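Local coordinates for alternansucrase (PDB 6HVG), which belongs to glycoside hydrolase family 70, pairing a TIM-barrel-type core with repeats of the choline-binding, cell-wall-binding kind, at residues T707-N712 with K718-N723; K350-T355 with M361-D366. All coordinates share one frame; numbering follows the deposited sequence.

How the contacts relate
Contact 2 comes first along the chain: its segments 350-355 and 361-366 contain the neighbouring strands 352-355 and 360-363 of a beta hairpin in a choline-binding repeat, part of a three-stranded antiparallel sheet completed by strand 370-371. Contact 1 follows much later, within the family 70 glycoside hydrolase range, where both segments belong to the long loop between helix 681-692 and strand 735-736. The centres are 70 Å apart and the nearest atoms about 58 Å, so the two share no helix, strand or sheet. Each closes a local chain reversal in a different region of a large multi-part chain, one in a repeat module and one on the surface of the enzyme-family portion.

Contact 1 (T707-N712 with K718-N723); sequences TGYYLN and KIVDKN
The Tyr710 ring is covered on one face by Lys718, while Tyr709 CD2 sits over the centre of the opposite face. Both rings flank a single beta bridge between Tyr710 and Val720, which ties the surface loop between helix 681-692 and strand 735-736 back on itself. Lys718 contributes its CA, 3.9 Å from the ring centroid of Tyr710 in a CH-pi contact, and its CG, which lies above the plane but toward the rim. At the ring's edge, near its plane, run the Ile719 carbonyl carbon and Val720 N. The Tyr709 ring has Val720 CG1 over one face, 4.1 Å from its centroid, a second CH-pi contact, and Tyr710 CD2 at its edge. Val720 CG1 comes nearest Tyr709 CZ, at 3.7 Å, and its CG2 branch turns to Tyr710 CE1.

Two backbone bonds flank the bridge: Leu711 N to Ile719 O, 2.6 Å and nearly straight at 166°, and Asp721 N to Tyr709 O at 3.0 Å. Tyr709 closes the short 3-10 segment 707-709, and its side chain also rests on Asn732, later in the same loop, and on Thr740 beyond strand 735-736.

Beyond the bridge, Leu711 spreads over the partner segment. Its CD1 meets Ile719 CG2 at 3.7 Å, whereas CD2 lies against the Asp721 carboxylate, the two side chains crossing at about a right angle. With CG of Asp721 anti to the backbone N (chi1 -166°), its carboxylate reaches both Leu711 and its own following chain. Asp721 OD1 accepts from Asn723 N at 3.2 Å, an Asx turn in which the N-H arrives from above the carboxylate plane.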
loop_
_atom_site.group_PDB
_atom_site.type_symbol
_atom_site.label_atom_id
_atom_site.label_comp_id
_atom_site.label_asym_id
_atom_site.label_seq_id
_atom_site.Cartn_x
_atom_site.Cartn_y
_atom_site.Cartn_z
ATOM N N THR A 707 -17.244 25.621 -14.406
ATOM C CA THR A 707 -18.193 26.367 -15.243
ATOM C C THR A 707 -19.094 25.467 -16.063
ATOM O O THR A 707 -20.219 25.832 -16.396
ATOM C CB THR A 707 -17.475 27.366 -16.166
ATOM O OG1 THR A 707 -16.474 26.685 -16.926
ATOM C CG2 THR A 707 -16.790 28.449 -15.343
ATOM N N GLY A 708 -18.604 24.268 -16.362
ATOM C CA GLY A 708 -19.411 23.243 -17.004
ATOM C C GLY A 708 -20.738 22.997 -16.315
ATOM O O GLY A 708 -21.648 22.445 -16.910
ATOM N N TYR A 709 -20.826 23.373 -15.048
ATOM C CA TYR A 709 -22.062 23.283 -14.304
ATOM C C TYR A 709 -23.175 23.939 -15.100
ATOM O O TYR A 709 -24.252 23.375 -15.233
ATOM C CB TYR A 709 -21.899 23.964 -12.944
ATOM C CG TYR A 709 -23.171 24.016 -12.119
ATOM C CD1 TYR A 709 -23.629 22.892 -11.459
ATOM C CD2 TYR A 709 -23.918 25.189 -12.003
ATOM C CE1 TYR A 709 -24.789 22.929 -10.705
ATOM C CE2 TYR A 709 -25.086 25.227 -11.267
ATOM C CZ TYR A 709 -25.518 24.096 -10.620
ATOM O OH TYR A 709 -26.685 24.120 -9.893
ATOM N N TYR A 710 -22.887 25.114 -15.656
ATOM C CA TYR A 710 -23.843 25.867 -16.491
ATOM C C TYR A 710 -23.654 25.478 -17.961
ATOM O O TYR A 710 -22.528 25.178 -18.379
ATOM C CB TYR A 710 -23.632 27.384 -16.335
ATOM C CG TYR A 710 -24.089 27.938 -15.005
ATOM C CD1 TYR A 710 -25.437 27.908 -14.633
ATOM C CD2 TYR A 710 -23.172 28.492 -14.113
ATOM C CE1 TYR A 710 -25.862 28.406 -13.396
ATOM C CE2 TYR A 710 -23.573 29.001 -12.883
ATOM C CZ TYR A 710 -24.922 28.959 -12.516
ATOM O OH TYR A 710 -25.306 29.482 -11.285
ATOM N N LEU A 711 -24.740 25.489 -18.733
ATOM C CA LEU A 711 -24.652 25.275 -20.180
ATOM C C LEU A 711 -23.784 26.351 -20.829
ATOM O O LEU A 711 -24.026 27.532 -20.595
ATOM C CB LEU A 711 -26.043 25.276 -20.825
ATOM C CG LEU A 711 -26.810 23.946 -20.812
ATOM C CD1 LEU A 711 -28.236 24.106 -21.331
ATOM C CD2 LEU A 711 -26.064 22.873 -21.603
ATOM N N ASN A 712 -22.780 25.939 -21.619
ATOM C CA ASN A 712 -21.873 26.866 -22.335
ATOM C C ASN A 712 -21.098 27.817 -21.402
ATOM O O ASN A 712 -20.752 28.958 -21.762
ATOM C CB ASN A 712 -22.628 27.711 -23.402
ATOM C CG ASN A 712 -23.138 26.892 -24.590
ATOM O OD1 ASN A 712 -22.720 25.742 -24.830
ATOM N ND2 ASN A 712 -24.062 27.492 -25.339
ATOM N N LYS A 718 -26.388 31.667 -17.246
ATOM C CA LYS A 718 -26.560 30.822 -16.038
ATOM C C LYS A 718 -27.645 29.751 -16.154
ATOM O O LYS A 718 -28.466 29.585 -15.260
ATOM C CB LYS A 718 -26.816 31.668 -14.777
ATOM C CG LYS A 718 -25.617 32.425 -14.247
ATOM C CD LYS A 718 -26.017 33.328 -13.093
ATOM C CE LYS A 718 -24.936 34.378 -12.866
ATOM N NZ LYS A 718 -25.353 35.523 -12.008
ATOM N N ILE A 719 -27.649 29.021 -17.262
ATOM C CA ILE A 719 -28.600 27.920 -17.444
ATOM C C ILE A 719 -27.918 26.646 -16.972
ATOM O O ILE A 719 -26.907 26.235 -17.551
ATOM C CB ILE A 719 -29.040 27.743 -18.922
ATOM C CG1 ILE A 719 -29.724 29.019 -19.443
ATOM C CG2 ILE A 719 -29.948 26.528 -19.073
ATOM C CD1 ILE A 719 -31.193 29.149 -19.118
ATOM N N VAL A 720 -28.505 26.001 -15.962
ATOM C CA VAL A 720 -27.926 24.800 -15.367
ATOM C C VAL A 720 -28.009 23.648 -16.361
ATOM O O VAL A 720 -28.995 23.499 -17.047
ATOM C CB VAL A 720 -28.662 24.400 -14.048
ATOM C CG1 VAL A 720 -27.928 23.286 -13.303
ATOM C CG2 VAL A 720 -28.822 25.604 -13.130
ATOM N N ASP A 721 -26.968 22.825 -16.404
ATOM C CA ASP A 721 -26.898 21.676 -17.294
ATOM C C ASP A 721 -27.486 20.435 -16.621
ATOM O O ASP A 721 -26.858 19.791 -15.782
ATOM C CB ASP A 721 -25.441 21.429 -17.707
ATOM C CG ASP A 721 -25.295 20.478 -18.894
ATOM O OD1 ASP A 721 -26.263 19.794 -19.287
ATOM O OD2 ASP A 721 -24.169 20.411 -19.426
ATOM N N LYS A 722 -28.705 20.103 -17.025
ATOM C CA LYS A 722 -29.460 19.013 -16.441
ATOM C C LYS A 722 -28.813 17.648 -16.740
ATOM O O LYS A 722 -29.023 16.713 -15.978
ATOM C CB LYS A 722 -30.903 19.055 -16.985
ATOM C CG LYS A 722 -31.997 18.688 -16.004
ATOM C CD LYS A 722 -33.374 18.861 -16.665
ATOM C CE LYS A 722 -34.517 18.162 -15.915
ATOM N NZ LYS A 722 -35.689 17.830 -16.789
ATOM N N ASN A 723 -28.032 17.525 -17.818
ATOM C CA ASN A 723 -27.523 16.206 -18.224
ATOM C C ASN A 723 -26.029 16.139 -18.563
ATOM O O ASN A 723 -25.633 16.059 -19.726
ATOM C CB ASN A 723 -28.368 15.634 -19.374
ATOM C CG ASN A 723 -28.656 16.656 -20.461
ATOM O OD1 ASN A 723 -29.814 16.888 -20.814
ATOM N ND2 ASN A 723 -27.606 17.284 -20.988
#

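Contact 2 (K350-T355 with M361-D366); sequences KNYAGT and MYFDAD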
loop_
_atom_site.group_PDB
_atom_site.type_symbol
_atom_site.label_atom_id
_atom_site.label_comp_id
_atom_site.label_asym_id
_atom_site.label_seq_id
_atom_site.Cartn_x
_atom_site.Cartn_y
_atom_site.Cartn_z
ATOM N N LYS A 350 16.319 -27.698 -26.893
ATOM C CA LYS A 350 16.507 -28.312 -25.617
ATOM C C LYS A 350 15.180 -28.324 -24.891
ATOM O O LYS A 350 14.330 -27.489 -25.139
ATOM C CB LYS A 350 17.548 -27.526 -24.820
ATOM C CG LYS A 350 18.901 -27.375 -25.514
ATOM C CD LYS A 350 19.904 -26.727 -24.576
ATOM C CE LYS A 350 21.190 -26.380 -25.290
ATOM N NZ LYS A 350 21.961 -25.400 -24.482
ATOM N N ASN A 351 15.030 -29.288 -23.988
ATOM C CA ASN A 351 13.783 -29.573 -23.275
ATOM C C ASN A 351 12.610 -29.690 -24.238
ATOM O O ASN A 351 11.579 -29.067 -24.062
ATOM C CB ASN A 351 13.523 -28.543 -22.192
ATOM C CG ASN A 351 12.416 -28.968 -21.230
ATOM O OD1 ASN A 351 12.296 -30.167 -20.854
ATOM N ND2 ASN A 351 11.611 -28.000 -20.803
ATOM N N TYR A 352 12.790 -30.541 -25.246
ATOM C CA TYR A 352 11.847 -30.687 -26.356
ATOM C C TYR A 352 11.489 -32.170 -26.484
ATOM O O TYR A 352 12.368 -33.014 -26.667
ATOM C CB TYR A 352 12.509 -30.191 -27.652
ATOM C CG TYR A 352 11.589 -30.009 -28.840
ATOM C CD1 TYR A 352 11.189 -31.097 -29.622
ATOM C CD2 TYR A 352 11.155 -28.754 -29.216
ATOM C CE1 TYR A 352 10.351 -30.937 -30.730
ATOM C CE2 TYR A 352 10.323 -28.586 -30.324
ATOM C CZ TYR A 352 9.920 -29.683 -31.082
ATOM O OH TYR A 352 9.100 -29.518 -32.189
ATOM N N ALA A 353 10.201 -32.470 -26.391
ATOM C CA ALA A 353 9.714 -33.825 -26.572
ATOM C C ALA A 353 9.099 -33.983 -27.940
ATOM O O ALA A 353 8.399 -33.112 -28.403
ATOM C CB ALA A 353 8.675 -34.146 -25.503
ATOM N N GLY A 354 9.353 -35.108 -28.593
ATOM C CA GLY A 354 8.645 -35.423 -29.835
ATOM C C GLY A 354 8.992 -36.750 -30.488
ATOM O O GLY A 354 9.996 -37.357 -30.167
ATOM N N THR A 355 8.134 -37.190 -31.408
ATOM C CA THR A 355 8.349 -38.456 -32.099
ATOM C C THR A 355 9.140 -38.245 -33.375
ATOM O O THR A 355 8.576 -37.943 -34.422
ATOM C CB THR A 355 7.025 -39.181 -32.403
ATOM O OG1 THR A 355 6.055 -38.242 -32.911
ATOM C CG2 THR A 355 6.481 -39.875 -31.136
ATOM N N MET A 361 11.121 -39.453 -28.485
ATOM C CA MET A 361 12.449 -39.034 -28.040
ATOM C C MET A 361 12.395 -37.671 -27.352
ATOM O O MET A 361 11.847 -36.717 -27.897
ATOM C CB MET A 361 13.407 -38.964 -29.222
ATOM C CG MET A 361 14.845 -38.634 -28.831
ATOM S SD MET A 361 16.107 -39.017 -30.070
ATOM C CE MET A 361 15.701 -40.696 -30.555
ATOM N N TYR A 362 12.922 -37.595 -26.135
ATOM C CA TYR A 362 12.976 -36.348 -25.372
ATOM C C TYR A 362 14.379 -35.778 -25.435
ATOM O O TYR A 362 15.342 -36.461 -25.113
ATOM C CB TYR A 362 12.573 -36.553 -23.908
ATOM C CG TYR A 362 12.918 -35.364 -23.029
ATOM C CD1 TYR A 362 12.226 -34.169 -23.136
ATOM C CD2 TYR A 362 13.943 -35.433 -22.101
ATOM C CE1 TYR A 362 12.557 -33.079 -22.336
ATOM C CE2 TYR A 362 14.266 -34.357 -21.302
ATOM C CZ TYR A 362 13.585 -33.186 -21.436
ATOM O OH TYR A 362 13.911 -32.110 -20.646
ATOM N N PHE A 363 14.487 -34.517 -25.849
ATOM C CA PHE A 363 15.787 -33.858 -25.962
ATOM C C PHE A 363 16.160 -33.033 -24.712
ATOM O O PHE A 363 15.452 -32.117 -24.302
ATOM C CB PHE A 363 15.833 -33.035 -27.236
ATOM C CG PHE A 363 15.653 -33.857 -28.458
ATOM C CD1 PHE A 363 16.731 -34.490 -29.022
ATOM C CD2 PHE A 363 14.404 -34.034 -29.019
ATOM C CE1 PHE A 363 16.582 -35.279 -30.139
ATOM C CE2 PHE A 363 14.237 -34.814 -30.139
ATOM C CZ PHE A 363 15.329 -35.440 -30.707
ATOM N N ASP A 364 17.279 -33.431 -24.120
ATOM C CA ASP A 364 17.795 -32.962 -22.834
ATOM C C ASP A 364 17.681 -31.460 -22.632
ATOM O O ASP A 364 17.914 -30.698 -23.562
ATOM C CB ASP A 364 19.289 -33.343 -22.781
ATOM C CG ASP A 364 19.767 -33.672 -21.409
ATOM O OD1 ASP A 364 19.427 -32.943 -20.440
ATOM O OD2 ASP A 364 20.498 -34.670 -21.307
ATOM N N ALA A 365 17.377 -31.033 -21.407
ATOM C CA ALA A 365 17.445 -29.613 -21.042
ATOM C C ALA A 365 18.891 -29.085 -20.998
ATOM O O ALA A 365 19.137 -27.921 -21.324
ATOM C CB ALA A 365 16.768 -29.384 -19.705
ATOM N N ASP A 366 19.836 -29.946 -20.610
ATOM C CA ASP A 366 21.261 -29.569 -20.472
ATOM C C ASP A 366 21.932 -29.336 -21.818
ATOM O O ASP A 366 22.349 -28.235 -22.109
ATOM C CB ASP A 366 22.061 -30.654 -19.723
ATOM C CG ASP A 366 21.665 -30.788 -18.254
ATOM O OD1 ASP A 366 20.755 -30.053 -17.797
ATOM O OD2 ASP A 366 22.259 -31.656 -17.568
#
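Asn351 and Tyr352 both face Phe363 across a pair of antiparallel strands, so the ladder begins in a G1 beta bulge, with Asn351 at positive phi. Beyond it the backbone bonds follow the antiparallel ladder. Tyr352 and Phe363 exchange two, Phe363 N to Tyr352 O at 2.7 Å and Tyr352 N to Phe363 O at 3.2 Å, and Gly354 and Met361 exchange two more, Gly354 N to Met361 O measuring 3.0 Å. Ala353 and Tyr362 form the non-hydrogen-bonded pair between them. At the bulge, Asn351 N makes a weak bond to Asp364 O.

Among side-chain polar contacts, Tyr362 OH donates to Asn351 OD1 at 2.5 Å, 18° out of the amide carbonyl plane. Asn351 OD1 lies in the plane of the Tyr362 ring at its edge, while the amide stands almost perpendicular to that ring. With CG of Asn351 anti to the backbone N (chi1 -167°), the amide swings over to the Tyr362 hydroxyl. The other end of the amide is engaged too: Asn351 ND2 bonds to Arg1366 O. Asp364 OD1 accepts from Asp366 N in an Asx turn, and its OD2 forms a salt bridge with Lys371 NZ.

Apolar packing divides by sheet face. Ala353 CB approaches Tyr362 CD1 at 4.3 Å on one, and on the other Tyr352 CB approaches Phe363 CB at 4.4 Å. Met361 CG lies over a face of the Phe363 ring, offset toward its rim.

Outside the strands, the extended Lys350 chain runs along the backbone carbonyls of Asp364, Ala365 and Asp366, its CD 3.5 Å from Ala365 O.

Backbone bonds from Ala353 to Phe1369 and Thr1371 join strand 1368-1371, in a putative cell wall binding repeat near the C-terminal end, to this beta hairpin of a choline-binding repeat.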